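Local coordinates for hypothetical 11.0 kDa protein (Sulfolobus virus 1, PDB 1TBX) that probably acts as a homodimeric winged-helix transcription factor that recognises a palindromic or nearly palindromic DNA target, at residues Glu10-Val13 with Leu14-Tyr18; Gly22-Thr25 with Tyr26-Tyr29. One frame throughout, in Å; residues are numbered along the deposited sequence.

Contact 1 of 2, residues Glu10-Val13 with Leu14-Tyr18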
loop_
_atom_site.group_PDB
_atom_site.type_symbol
_atom_site.label_atom_id
_atom_site.label_comp_id
_atom_site.label_asym_id
_atom_site.label_seq_id
_atom_site.Cartn_x
_atom_site.Cartn_y
_atom_site.Cartn_z
ATOM N N GLU A 10 -1.868 6.103 -6.155
ATOM C CA GLU A 10 -3.096 5.478 -6.610
ATOM C C GLU A 10 -3.828 4.819 -5.440
ATOM O O GLU A 10 -5.067 4.897 -5.324
ATOM C CB GLU A 10 -2.674 4.475 -7.647
ATOM C CG GLU A 10 -1.208 4.717 -8.006
ATOM C CD GLU A 10 -0.399 3.447 -7.987
ATOM O OE1 GLU A 10 -1.006 2.410 -7.734
ATOM O OE2 GLU A 10 0.828 3.453 -8.240
ATOM N N ALA A 11 -3.055 4.194 -4.542
ATOM C CA ALA A 11 -3.628 3.576 -3.348
ATOM C C ALA A 11 -4.235 4.612 -2.398
ATOM O O ALA A 11 -5.362 4.454 -1.939
ATOM C CB ALA A 11 -2.594 2.704 -2.638
ATOM N N ILE A 12 -3.500 5.674 -2.087
ATOM C CA ILE A 12 -4.052 6.685 -1.188
ATOM C C ILE A 12 -5.330 7.311 -1.771
ATOM O O ILE A 12 -6.375 7.343 -1.090
ATOM C CB ILE A 12 -3.018 7.755 -0.883
ATOM C CG1 ILE A 12 -1.814 7.085 -0.241
ATOM C CG2 ILE A 12 -3.583 8.770 0.071
ATOM C CD1 ILE A 12 -0.546 7.856 -0.387
ATOM N N VAL A 13 -5.239 7.778 -3.022
ATOM C CA VAL A 13 -6.302 8.480 -3.693
ATOM C C VAL A 13 -7.500 7.560 -3.703
ATOM O O VAL A 13 -8.580 7.939 -3.293
ATOM C CB VAL A 13 -5.887 8.837 -5.104
ATOM C CG1 VAL A 13 -7.089 9.395 -5.868
ATOM C CG2 VAL A 13 -4.601 9.833 -5.107
ATOM N N LEU A 14 -7.307 6.310 -4.073
ATOM C CA LEU A 14 -8.415 5.369 -4.053
ATOM C C LEU A 14 -9.107 5.238 -2.670
ATOM O O LEU A 14 -10.340 5.307 -2.558
ATOM C CB LEU A 14 -7.927 4.001 -4.565
ATOM C CG LEU A 14 -9.053 3.083 -5.042
ATOM C CD1 LEU A 14 -9.909 3.853 -6.027
ATOM C CD2 LEU A 14 -8.518 1.758 -5.632
ATOM N N ALA A 15 -8.308 5.040 -1.626
ATOM C CA ALA A 15 -8.806 4.889 -0.265
ATOM C C ALA A 15 -9.613 6.104 0.125
ATOM O O ALA A 15 -10.694 5.985 0.677
ATOM C CB ALA A 15 -7.653 4.736 0.686
ATOM N N TYR A 16 -9.097 7.286 -0.184
ATOM C CA TYR A 16 -9.752 8.516 0.232
ATOM C C TYR A 16 -11.082 8.768 -0.462
ATOM O O TYR A 16 -11.977 9.438 0.086
ATOM C CB TYR A 16 -8.800 9.684 0.068
ATOM C CG TYR A 16 -7.947 9.778 1.290
ATOM C CD1 TYR A 16 -6.915 8.842 1.545
ATOM C CD2 TYR A 16 -8.214 10.757 2.260
ATOM C CE1 TYR A 16 -6.152 8.931 2.736
ATOM C CE2 TYR A 16 -7.460 10.860 3.440
ATOM C CZ TYR A 16 -6.442 9.962 3.675
ATOM O OH TYR A 16 -5.751 10.111 4.856
ATOM N N LEU A 17 -11.225 8.221 -1.661
ATOM C CA LEU A 17 -12.449 8.414 -2.415
ATOM C C LEU A 17 -13.607 7.640 -1.756
ATOM O O LEU A 17 -14.777 8.065 -1.798
ATOM C CB LEU A 17 -12.249 7.963 -3.856
ATOM C CG LEU A 17 -13.401 8.172 -4.817
ATOM C CD1 LEU A 17 -13.957 9.562 -4.613
ATOM C CD2 LEU A 17 -12.907 7.983 -6.222
ATOM N N TYR A 18 -13.266 6.506 -1.147
ATOM C CA TYR A 18 -14.271 5.725 -0.535
ATOM C C TYR A 18 -14.997 6.603 0.457
ATOM O O TYR A 18 -14.385 7.330 1.235
ATOM C CB TYR A 18 -13.719 4.462 0.119
ATOM C CG TYR A 18 -14.864 3.593 0.624
ATOM C CD1 TYR A 18 -15.515 2.695 -0.233
ATOM C CD2 TYR A 18 -15.332 3.699 1.953
ATOM C CE1 TYR A 18 -16.589 1.899 0.218
ATOM C CE2 TYR A 18 -16.389 2.883 2.424
ATOM C CZ TYR A 18 -17.030 1.993 1.547
ATOM O OH TYR A 18 -18.110 1.199 1.982
#

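Contact 2 of 2, residues Gly22-Thr25 with Tyr26-Tyr29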
loop_
_atom_site.group_PDB
_atom_site.type_symbol
_atom_site.label_atom_id
_atom_site.label_comp_id
_atom_site.label_asym_id
_atom_site.label_seq_id
_atom_site.Cartn_x
_atom_site.Cartn_y
_atom_site.Cartn_z
ATOM N N GLY A 22 -18.725 11.803 -5.241
ATOM C CA GLY A 22 -19.378 13.079 -5.464
ATOM C C GLY A 22 -18.435 14.254 -5.328
ATOM O O GLY A 22 -18.720 15.386 -5.776
ATOM N N ILE A 23 -17.300 13.997 -4.696
ATOM C CA ILE A 23 -16.362 15.059 -4.369
ATOM C C ILE A 23 -15.810 15.615 -5.677
ATOM O O ILE A 23 -15.494 14.854 -6.590
ATOM C CB ILE A 23 -15.245 14.523 -3.440
ATOM C CG1 ILE A 23 -14.299 15.656 -3.013
ATOM C CG2 ILE A 23 -14.471 13.378 -4.110
ATOM C CD1 ILE A 23 -13.832 15.591 -1.528
ATOM N N ALA A 24 -15.745 16.933 -5.787
ATOM C CA ALA A 24 -15.005 17.515 -6.890
ATOM C C ALA A 24 -13.550 17.054 -6.770
ATOM O O ALA A 24 -12.937 17.142 -5.705
ATOM C CB ALA A 24 -15.091 19.028 -6.871
ATOM N N THR A 25 -13.028 16.531 -7.878
ATOM C CA THR A 25 -11.655 16.061 -8.025
ATOM C C THR A 25 -10.609 16.897 -7.265
ATOM O O THR A 25 -9.847 16.356 -6.471
ATOM C CB THR A 25 -11.350 15.986 -9.526
ATOM O OG1 THR A 25 -12.257 15.060 -10.162
ATOM C CG2 THR A 25 -9.951 15.433 -9.782
ATOM N N TYR A 26 -10.589 18.199 -7.460
ATOM C CA TYR A 26 -9.611 19.016 -6.751
ATOM C C TYR A 26 -9.816 19.039 -5.233
ATOM O O TYR A 26 -8.838 19.115 -4.470
ATOM C CB TYR A 26 -9.486 20.442 -7.319
ATOM C CG TYR A 26 -8.353 21.190 -6.685
ATOM C CD1 TYR A 26 -7.021 20.930 -7.049
ATOM C CD2 TYR A 26 -8.599 22.134 -5.690
ATOM C CE1 TYR A 26 -5.960 21.616 -6.453
ATOM C CE2 TYR A 26 -7.554 22.822 -5.082
ATOM C CZ TYR A 26 -6.236 22.557 -5.462
ATOM O OH TYR A 26 -5.209 23.264 -4.861
ATOM N N ASP A 27 -11.063 18.971 -4.786
ATOM C CA ASP A 27 -11.261 18.833 -3.345
ATOM C C ASP A 27 -10.730 17.523 -2.830
ATOM O O ASP A 27 -10.244 17.475 -1.699
ATOM C CB ASP A 27 -12.708 19.009 -2.909
ATOM C CG ASP A 27 -13.151 20.426 -3.056
ATOM O OD1 ASP A 27 -12.233 21.290 -3.036
ATOM O OD2 ASP A 27 -14.350 20.764 -3.252
ATOM N N LEU A 28 -10.830 16.459 -3.638
ATOM C CA LEU A 28 -10.260 15.185 -3.219
ATOM C C LEU A 28 -8.763 15.370 -3.100
ATOM O O LEU A 28 -8.165 14.913 -2.148
ATOM C CB LEU A 28 -10.588 14.032 -4.163
ATOM C CG LEU A 28 -9.926 12.697 -3.740
ATOM C CD1 LEU A 28 -10.562 12.106 -2.448
ATOM C CD2 LEU A 28 -9.844 11.614 -4.842
ATOM N N TYR A 29 -8.168 16.085 -4.040
ATOM C CA TYR A 29 -6.793 16.413 -3.896
ATOM C C TYR A 29 -6.463 17.135 -2.581
ATOM O O TYR A 29 -5.496 16.755 -1.916
ATOM C CB TYR A 29 -6.322 17.274 -5.036
ATOM C CG TYR A 29 -4.931 17.762 -4.740
ATOM C CD1 TYR A 29 -3.874 16.861 -4.606
ATOM C CD2 TYR A 29 -4.681 19.084 -4.507
ATOM C CE1 TYR A 29 -2.615 17.292 -4.331
ATOM C CE2 TYR A 29 -3.399 19.538 -4.249
ATOM C CZ TYR A 29 -2.386 18.632 -4.157
ATOM O OH TYR A 29 -1.139 19.043 -3.851
#

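Contact 1 of 2, residues Glu10-Val13 with Leu14-Tyr18
Ile12 and Tyr16, one turn apart on helix 9-17, lie side by side and point the same way. The methyl CG2 of Ile12 touches the CD1-CE1 side of the ring from out of its plane, 3.6 Å from Tyr16 CD1. It gets there because CG2 stands anti to the backbone N, which turns that branch toward the next turn of the helix. Ile12 O, by contrast, sits at the ring edge, near its plane, beside Tyr16 CD1.

Four main-chain hydrogen bonds join the two turns. Leu14 N donates to Glu10 O at 2.9 Å and Ala15 N to Ala11 O at 3.0 Å, the latter the straightest at 167° about the hydrogen. Tyr16 N reaches Ile12 O over 2.9 Å, and Leu17 N bends to 140° on its way to Val13 O, close to where Tyr18 leaves helical geometry.

Apolar side chains suit the remaining faces. Val13 fits between helices 25-33 and 40-52, Leu14 meets Leu80 and also Phe6 of the second subunit, and the small Ala15 lets Ile84 of helix 71-94 come close. Tyr16 adds a cation-pi contact with Lys81.

Because the amides of Leu14 to Leu17 are paired with the carbonyls of Glu10 to Val13, those polar groups are satisfied where the helix is buried, and its buried positions can be mainly apolar: Ala11, Ile12, Val13, Leu14, Ala15 and Leu17.

Contact 2 of 2, residues Gly22-Thr25 with Tyr26-Tyr29
Ile23 leans over the first turn of helix 25-33. Its CG1 lies 3.7 Å from Asp27 CB and also reaches the backbone N of Leu28, while its CG2 packs 3.9 Å from Leu28 CB, where the isoleucine and leucine side chains cross at about a right angle. With CG1 anti to the backbone N (chi1 -176°), the two branches cover the turn together, a task for which a beta-branched residue is well shaped.

The helix itself starts at Ala24. This residue, at the N-cap position, offers its carbonyl oxygen to two amides: Leu28 N, 3.0 Å from Ala24 O and in the carbonyl plane, and Asp27 N, 2.8 Å from the same oxygen but weakly bonded, with an angle of only 116°. The next bond, from Tyr29 N to Thr25 O at 3.0 Å, is straighter at 161°. Asp27 places a carboxylate in the first turn, where a negative charge would probably be favoured by the helix dipole.

Farther out, Thr25 OG1 hydrogen-bonds to Glu58 OE1 and Lys65 O, while Tyr29 OH is bonded to Met38 O and its ring meets Phe43 edge-to-face. Gly22 has a positive phi, at which a CB would be jammed against the preceding carbonyl O, so glycine is called for. The backbone of Gly22, Ile23 and Thr25 pairs with that of Leu67 and Lys65.

A segment hydrogen-bonded through its backbone to strand 64-69 and leading directly into a helix is typical of the winged-helix fold, whose wing is the hairpin of strands 56-61 and 64-69.

In the fold
The two contacts follow one another along the chain, contact 1 within helix 9-17 and contact 2 at the start of helix 25-33, with centres about 11 Å apart. They meet through apolar side chains: Val13 CG1 lies 3.7 Å from Leu28 CD2, and Leu17 CD1 is 3.9 Å from Ile23 CG2. Leu28 is thus shared, touched by Ile23 from the preceding loop and packed against helix 9-17. The centre of contact 1 lies about 2 Å from the centre of the chain, and the contact packs on Phe6 of the second subunit; contact 2, its centre about 10 Å from that of the chain, ties the helical core to the wing of this probable DNA-binding domain.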